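Local atomic coordinates of probable cell division protein WhiA (Thermotoga maritima, PDB entry 3HYI), a protein that probably acts in cell division and chromosome segregation, joining a degenerate LAGLIDADG homing-endonuclease domain to a helix-turn-helix domain that probably binds DNA. Residues H48-L53 with K90-Y95; I36-D41 with R116-S121. All coordinates share one frame; numbering follows the deposited sequence.

Contact 1: H48-L53 with K90-Y95; sequences HIVFSL and KITAEY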
loop_
_atom_site.group_PDB
_atom_site.type_symbol
_atom_site.label_atom_id
_atom_site.label_comp_id
_atom_site.label_asym_id
_atom_site.label_seq_id
_atom_site.Cartn_x
_atom_site.Cartn_y
_atom_site.Cartn_z
ATOM N N HIS A 48 -40.871 -6.344 0.528
ATOM C CA HIS A 48 -39.901 -5.510 -0.188
ATOM C C HIS A 48 -38.503 -5.576 0.419
ATOM O O HIS A 48 -38.350 -5.872 1.604
ATOM C CB HIS A 48 -40.360 -4.044 -0.193
ATOM C CG HIS A 48 -41.265 -3.695 -1.332
ATOM N ND1 HIS A 48 -41.242 -4.372 -2.533
ATOM C CD2 HIS A 48 -42.198 -2.723 -1.467
ATOM C CE1 HIS A 48 -42.136 -3.847 -3.350
ATOM N NE2 HIS A 48 -42.728 -2.843 -2.729
ATOM N N ILE A 49 -37.504 -5.261 -0.399
ATOM C CA ILE A 49 -36.136 -5.077 0.052
ATOM C C ILE A 49 -35.698 -3.707 -0.439
ATOM O O ILE A 49 -35.794 -3.417 -1.631
ATOM C CB ILE A 49 -35.170 -6.131 -0.526
ATOM C CG1 ILE A 49 -35.677 -7.547 -0.250
ATOM C CG2 ILE A 49 -33.782 -5.947 0.072
ATOM C CD1 ILE A 49 -34.736 -8.633 -0.725
ATOM N N VAL A 50 -35.238 -2.864 0.480
ATOM C CA VAL A 50 -34.667 -1.574 0.124
ATOM C C VAL A 50 -33.143 -1.678 0.150
ATOM O O VAL A 50 -32.554 -1.939 1.200
ATOM C CB VAL A 50 -35.127 -0.469 1.087
ATOM C CG1 VAL A 50 -34.327 0.807 0.858
ATOM C CG2 VAL A 50 -36.626 -0.210 0.927
ATOM N N PHE A 51 -32.521 -1.486 -1.014
ATOM C CA PHE A 51 -31.065 -1.467 -1.134
ATOM C C PHE A 51 -30.555 -0.028 -1.186
ATOM O O PHE A 51 -31.058 0.784 -1.959
ATOM C CB PHE A 51 -30.615 -2.191 -2.403
ATOM C CG PHE A 51 -30.905 -3.665 -2.403
ATOM C CD1 PHE A 51 -29.994 -4.563 -1.868
ATOM C CD2 PHE A 51 -32.079 -4.156 -2.955
ATOM C CE1 PHE A 51 -30.254 -5.927 -1.873
ATOM C CE2 PHE A 51 -32.345 -5.519 -2.962
ATOM C CZ PHE A 51 -31.430 -6.405 -2.419
ATOM N N SER A 52 -29.555 0.274 -0.361
ATOM C CA SER A 52 -28.894 1.577 -0.360
ATOM C C SER A 52 -27.483 1.390 -0.906
ATOM O O SER A 52 -26.669 0.717 -0.282
ATOM C CB SER A 52 -28.838 2.141 1.060
ATOM O OG SER A 52 -30.129 2.171 1.646
ATOM N N LEU A 53 -27.198 1.975 -2.067
ATOM C CA LEU A 53 -25.932 1.739 -2.765
ATOM C C LEU A 53 -25.244 3.040 -3.166
ATOM O O LEU A 53 -25.865 3.918 -3.760
ATOM C CB LEU A 53 -26.171 0.888 -4.014
ATOM C CG LEU A 53 -26.782 -0.503 -3.803
ATOM C CD1 LEU A 53 -27.077 -1.159 -5.145
ATOM C CD2 LEU A 53 -25.868 -1.397 -2.961
ATOM N N LYS A 90 -31.184 4.463 -3.935
ATOM C CA LYS A 90 -32.170 3.583 -3.302
ATOM C C LYS A 90 -32.877 2.723 -4.336
ATOM O O LYS A 90 -33.638 3.236 -5.156
ATOM C CB LYS A 90 -33.224 4.376 -2.524
ATOM C CG LYS A 90 -32.927 4.533 -1.038
ATOM C CD LYS A 90 -34.147 4.289 -0.136
ATOM C CE LYS A 90 -35.446 4.885 -0.676
ATOM N NZ LYS A 90 -36.460 5.075 0.400
ATOM N N ILE A 91 -32.634 1.417 -4.277
ATOM C CA ILE A 91 -33.280 0.464 -5.171
ATOM C C ILE A 91 -34.254 -0.395 -4.366
ATOM O O ILE A 91 -33.850 -1.099 -3.438
ATOM C CB ILE A 91 -32.247 -0.427 -5.895
ATOM C CG1 ILE A 91 -31.235 0.443 -6.649
ATOM C CG2 ILE A 91 -32.944 -1.385 -6.855
ATOM C CD1 ILE A 91 -30.129 -0.334 -7.333
ATOM N N THR A 92 -35.536 -0.314 -4.718
ATOM C CA THR A 92 -36.576 -1.104 -4.066
ATOM C C THR A 92 -36.989 -2.258 -4.969
ATOM O O THR A 92 -37.364 -2.053 -6.123
ATOM C CB THR A 92 -37.812 -0.250 -3.731
ATOM O OG1 THR A 92 -37.427 0.833 -2.877
ATOM C CG2 THR A 92 -38.872 -1.088 -3.027
ATOM N N ALA A 93 -36.910 -3.472 -4.432
ATOM C CA ALA A 93 -37.238 -4.681 -5.177
ATOM C C ALA A 93 -38.210 -5.546 -4.390
ATOM O O ALA A 93 -38.380 -5.374 -3.182
ATOM C CB ALA A 93 -35.976 -5.462 -5.492
ATOM N N GLU A 94 -38.840 -6.482 -5.092
ATOM C CA GLU A 94 -39.820 -7.380 -4.496
ATOM C C GLU A 94 -39.112 -8.472 -3.702
ATOM O O GLU A 94 -38.126 -9.043 -4.171
ATOM C CB GLU A 94 -40.684 -8.004 -5.590
ATOM C CG GLU A 94 -41.965 -8.656 -5.087
ATOM C CD GLU A 94 -43.031 -8.754 -6.165
ATOM O OE1 GLU A 94 -42.668 -8.887 -7.355
ATOM O OE2 GLU A 94 -44.232 -8.697 -5.823
ATOM N N TYR A 95 -39.613 -8.752 -2.500
ATOM C CA TYR A 95 -39.067 -9.824 -1.676
ATOM C C TYR A 95 -39.589 -11.181 -2.142
ATOM O O TYR A 95 -40.772 -11.334 -2.462
ATOM C CB TYR A 95 -39.402 -9.632 -0.192
ATOM C CG TYR A 95 -38.943 -10.802 0.654
ATOM C CD1 TYR A 95 -37.590 -11.001 0.916
ATOM C CD2 TYR A 95 -39.854 -11.730 1.159
ATOM C CE1 TYR A 95 -37.154 -12.075 1.672
ATOM C CE2 TYR A 95 -39.426 -12.814 1.921
ATOM C CZ TYR A 95 -38.070 -12.976 2.172
ATOM O OH TYR A 95 -37.622 -14.039 2.921
#
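Phe51 N donates to Ile91 O at 2.8 Å in a nearly straight bond (172° at the hydrogen), the shortest of the ladder that joins two central strands of the four-stranded antiparallel sheet in the N-terminal LAGLIDADG-like half. The strand directions differ by 158°, and two reciprocal pairs fix the register. Phe51 and Ile91 form one, its second bond running from Ile91 N to Phe51 O at 2.9 Å. Ile49 and Ala93 form the other, with Ile49 N reaching Ala93 O at 2.9 Å and Ala93 N reaching Ile49 O at 3.0 Å. Ala93 O also receives a weak bond from His48 ND1, doubtful because His48 has two conformers.

The side chains of the hydrogen-bonded pairs share the face packed against helices 25-39 and 56-68. There the Phe51 ring presents its edge to Ile91 O, while Ile49 CG2 lies over one of its faces, toward the rim. Leu53 extends this layer, its CD1 meeting Ile91 CD1 at 3.8 Å. At the other end Tyr95 has left the strand, yet the edge of its ring still meets the end of Ile49, CD1 to CD1 at 4.1 Å.

Val50, Ser52, Lys90 and Thr92 occupy the opposite, more exposed face, which in LAGLIDADG endonucleases is the side turned to DNA. Val50 sets CG1 anti to its backbone N (chi1 170°), which carries this methyl toward the aliphatic part of Lys90. The Lys90 chain bends at chi2 and chi3, and its CD rests 3.6 Å from Val50 CG1.

Contact 2: I36-D41 with R116-S121; sequences IKARGD and RGLFLS
This is a small, close helix-to-helix contact between the two LAGLIDADG-like halves, made where the C-terminal part of helix 25-39 meets the last turns of helix 108-122. No hydrogen bond crosses it and only 209 Å² is buried, so the evidence lies in how closely small groups approach. Ala38 CB points at the partner helix and comes within 3.1 Å of Ser121 OG, a tight fit of methyl against hydroxyl. That hydroxyl is turned back on its own helix: with chi1 at 60°, OG lies between the backbone N and carbonyl carbon and donates to Gly117 O at 2.7 Å. Gly117 O thus takes two bonds, Ser121 N and Ser121 OG arriving from opposite faces of its plane. Leu118 completes the apolar side, with CD2 3.9 Å from Ala38 CB.

Arg39 bends at chi2 and lays its guanidinium across the end of the contact. Ser121 O lies over the centre of one face, 3.4 Å from Arg39 CZ, away from the plane in which the N-H groups point, and no hydrogen bond forms. Arg39 NH1 instead binds Ser52 O and His54 ND1. Arg39, directly before Gly40, probably stands where active endonucleases carry the acidic residue of the motif, consistent with the degenerate character of this domain. Two such helices meeting through small residues are typical of the LAGLIDADG fold's central interface.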
loop_
_atom_site.group_PDB
_atom_site.type_symbol
_atom_site.label_atom_id
_atom_site.label_comp_id
_atom_site.label_asym_id
_atom_site.label_seq_id
_atom_site.Cartn_x
_atom_site.Cartn_y
_atom_site.Cartn_z
ATOM N N ILE A 36 -27.980 -8.133 -0.027
ATOM C CA ILE A 36 -28.993 -8.040 1.028
ATOM C C ILE A 36 -28.363 -7.902 2.415
ATOM O O ILE A 36 -28.746 -7.021 3.185
ATOM C CB ILE A 36 -29.938 -9.264 1.028
ATOM C CG1 ILE A 36 -30.813 -9.274 -0.228
ATOM C CG2 ILE A 36 -30.827 -9.262 2.271
ATOM C CD1 ILE A 36 -31.693 -10.503 -0.347
ATOM N N LYS A 37 -27.405 -8.771 2.728
ATOM C CA LYS A 37 -26.742 -8.743 4.036
ATOM C C LYS A 37 -25.979 -7.436 4.274
ATOM O O LYS A 37 -26.008 -6.888 5.378
ATOM C CB LYS A 37 -25.785 -9.930 4.190
ATOM C CG LYS A 37 -26.458 -11.297 4.327
ATOM C CD LYS A 37 -27.423 -11.352 5.501
ATOM C CE LYS A 37 -27.720 -12.788 5.908
ATOM N NZ LYS A 37 -28.903 -12.881 6.815
ATOM N N ALA A 38 -25.305 -6.942 3.238
ATOM C CA ALA A 38 -24.488 -5.733 3.354
ATOM C C ALA A 38 -25.314 -4.444 3.344
ATOM O O ALA A 38 -25.117 -3.573 4.194
ATOM C CB ALA A 38 -23.442 -5.694 2.243
ATOM N N ARG A 39 -26.230 -4.321 2.385
ATOM C CA ARG A 39 -26.933 -3.051 2.157
ATOM C C ARG A 39 -28.454 -3.158 2.005
ATOM O O ARG A 39 -29.108 -2.184 1.627
ATOM C CB ARG A 39 -26.331 -2.356 0.927
ATOM C CG ARG A 39 -24.917 -1.814 1.144
ATOM C CD ARG A 39 -24.880 -0.748 2.242
ATOM N NE ARG A 39 -23.572 -0.110 2.371
ATOM C CZ ARG A 39 -23.098 0.831 1.553
ATOM N NH1 ARG A 39 -23.813 1.257 0.518
ATOM N NH2 ARG A 39 -21.893 1.348 1.769
ATOM N N GLY A 40 -29.017 -4.319 2.327
ATOM C CA GLY A 40 -30.451 -4.535 2.198
ATOM C C GLY A 40 -31.178 -4.308 3.507
ATOM O O GLY A 40 -30.831 -4.905 4.527
ATOM N N ASP A 41 -32.175 -3.427 3.486
ATOM C CA ASP A 41 -33.119 -3.312 4.589
ATOM C C ASP A 41 -34.315 -4.186 4.224
ATOM O O ASP A 41 -35.153 -3.802 3.410
ATOM C CB ASP A 41 -33.541 -1.855 4.817
ATOM C CG ASP A 41 -34.350 -1.671 6.091
ATOM O OD1 ASP A 41 -34.340 -2.576 6.956
ATOM O OD2 ASP A 41 -35.001 -0.615 6.229
ATOM N N ARG A 116 -18.540 -11.436 -3.713
ATOM C CA ARG A 116 -18.700 -10.441 -4.770
ATOM C C ARG A 116 -19.837 -9.472 -4.436
ATOM O O ARG A 116 -19.693 -8.263 -4.595
ATOM C CB ARG A 116 -18.949 -11.119 -6.121
ATOM C CG ARG A 116 -19.036 -10.147 -7.291
ATOM C CD ARG A 116 -18.822 -10.837 -8.631
ATOM N NE ARG A 116 -19.740 -11.956 -8.821
ATOM C CZ ARG A 116 -19.412 -13.248 -8.815
ATOM N NH1 ARG A 116 -18.157 -13.655 -8.650
ATOM N NH2 ARG A 116 -20.366 -14.151 -8.983
ATOM N N GLY A 117 -20.960 -10.013 -3.969
ATOM C CA GLY A 117 -22.089 -9.200 -3.530
ATOM C C GLY A 117 -21.747 -8.301 -2.354
ATOM O O GLY A 117 -22.084 -7.116 -2.358
ATOM N N LEU A 118 -21.083 -8.869 -1.348
ATOM C CA LEU A 118 -20.637 -8.111 -0.171
ATOM C C LEU A 118 -19.731 -6.941 -0.550
ATOM O O LEU A 118 -19.881 -5.834 -0.033
ATOM C CB LEU A 118 -19.888 -9.020 0.811
ATOM C CG LEU A 118 -20.701 -9.957 1.707
ATOM C CD1 LEU A 118 -19.764 -10.759 2.604
ATOM C CD2 LEU A 118 -21.713 -9.182 2.550
ATOM N N PHE A 119 -18.793 -7.206 -1.452
ATOM C CA PHE A 119 -17.803 -6.224 -1.870
ATOM C C PHE A 119 -18.398 -5.115 -2.732
ATOM O O PHE A 119 -18.114 -3.935 -2.514
ATOM C CB PHE A 119 -16.677 -6.915 -2.640
ATOM C CG PHE A 119 -15.630 -5.972 -3.151
ATOM C CD1 PHE A 119 -15.631 -5.566 -4.478
ATOM C CD2 PHE A 119 -14.654 -5.477 -2.300
ATOM C CE1 PHE A 119 -14.671 -4.696 -4.951
ATOM C CE2 PHE A 119 -13.685 -4.599 -2.768
ATOM C CZ PHE A 119 -13.691 -4.210 -4.094
ATOM N N LEU A 120 -19.198 -5.499 -3.722
ATOM C CA LEU A 120 -19.839 -4.526 -4.604
ATOM C C LEU A 120 -20.708 -3.552 -3.816
ATOM O O LEU A 120 -20.605 -2.337 -3.994
ATOM C CB LEU A 120 -20.685 -5.227 -5.677
ATOM C CG LEU A 120 -19.940 -5.726 -6.920
ATOM C CD1 LEU A 120 -20.828 -6.651 -7.715
ATOM C CD2 LEU A 120 -19.456 -4.564 -7.793
ATOM N N SER A 121 -21.545 -4.091 -2.935
ATOM C CA SER A 121 -22.544 -3.292 -2.228
ATOM C C SER A 121 -21.947 -2.453 -1.093
ATOM O O SER A 121 -22.172 -1.244 -1.031
ATOM C CB SER A 121 -23.665 -4.194 -1.685
ATOM O OG SER A 121 -23.170 -5.164 -0.776
#

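Overall arrangement
The two contacts have no segment in common but adjoin, because strand 40-43 of contact 2 lies beside strand 48-53 of contact 1 in the same sheet; their centres are about 11 Å apart. Contact 1 builds the middle of the N-terminal sheet; contact 2 joins the helix that leads into that sheet to its counterpart in the other LAGLIDADG-like half. The edge strand beginning at Gly40 links them through a probable hydrogen bond from Asp41 N to Val50 O, 2.8 Å. On the helix-covered face of the sheet, Ile36 touches two contact 1 residues: its CD1 lies 3.6 Å from Ile49 CD1, and its CG1 lies 3.7 Å from Phe51 CZ.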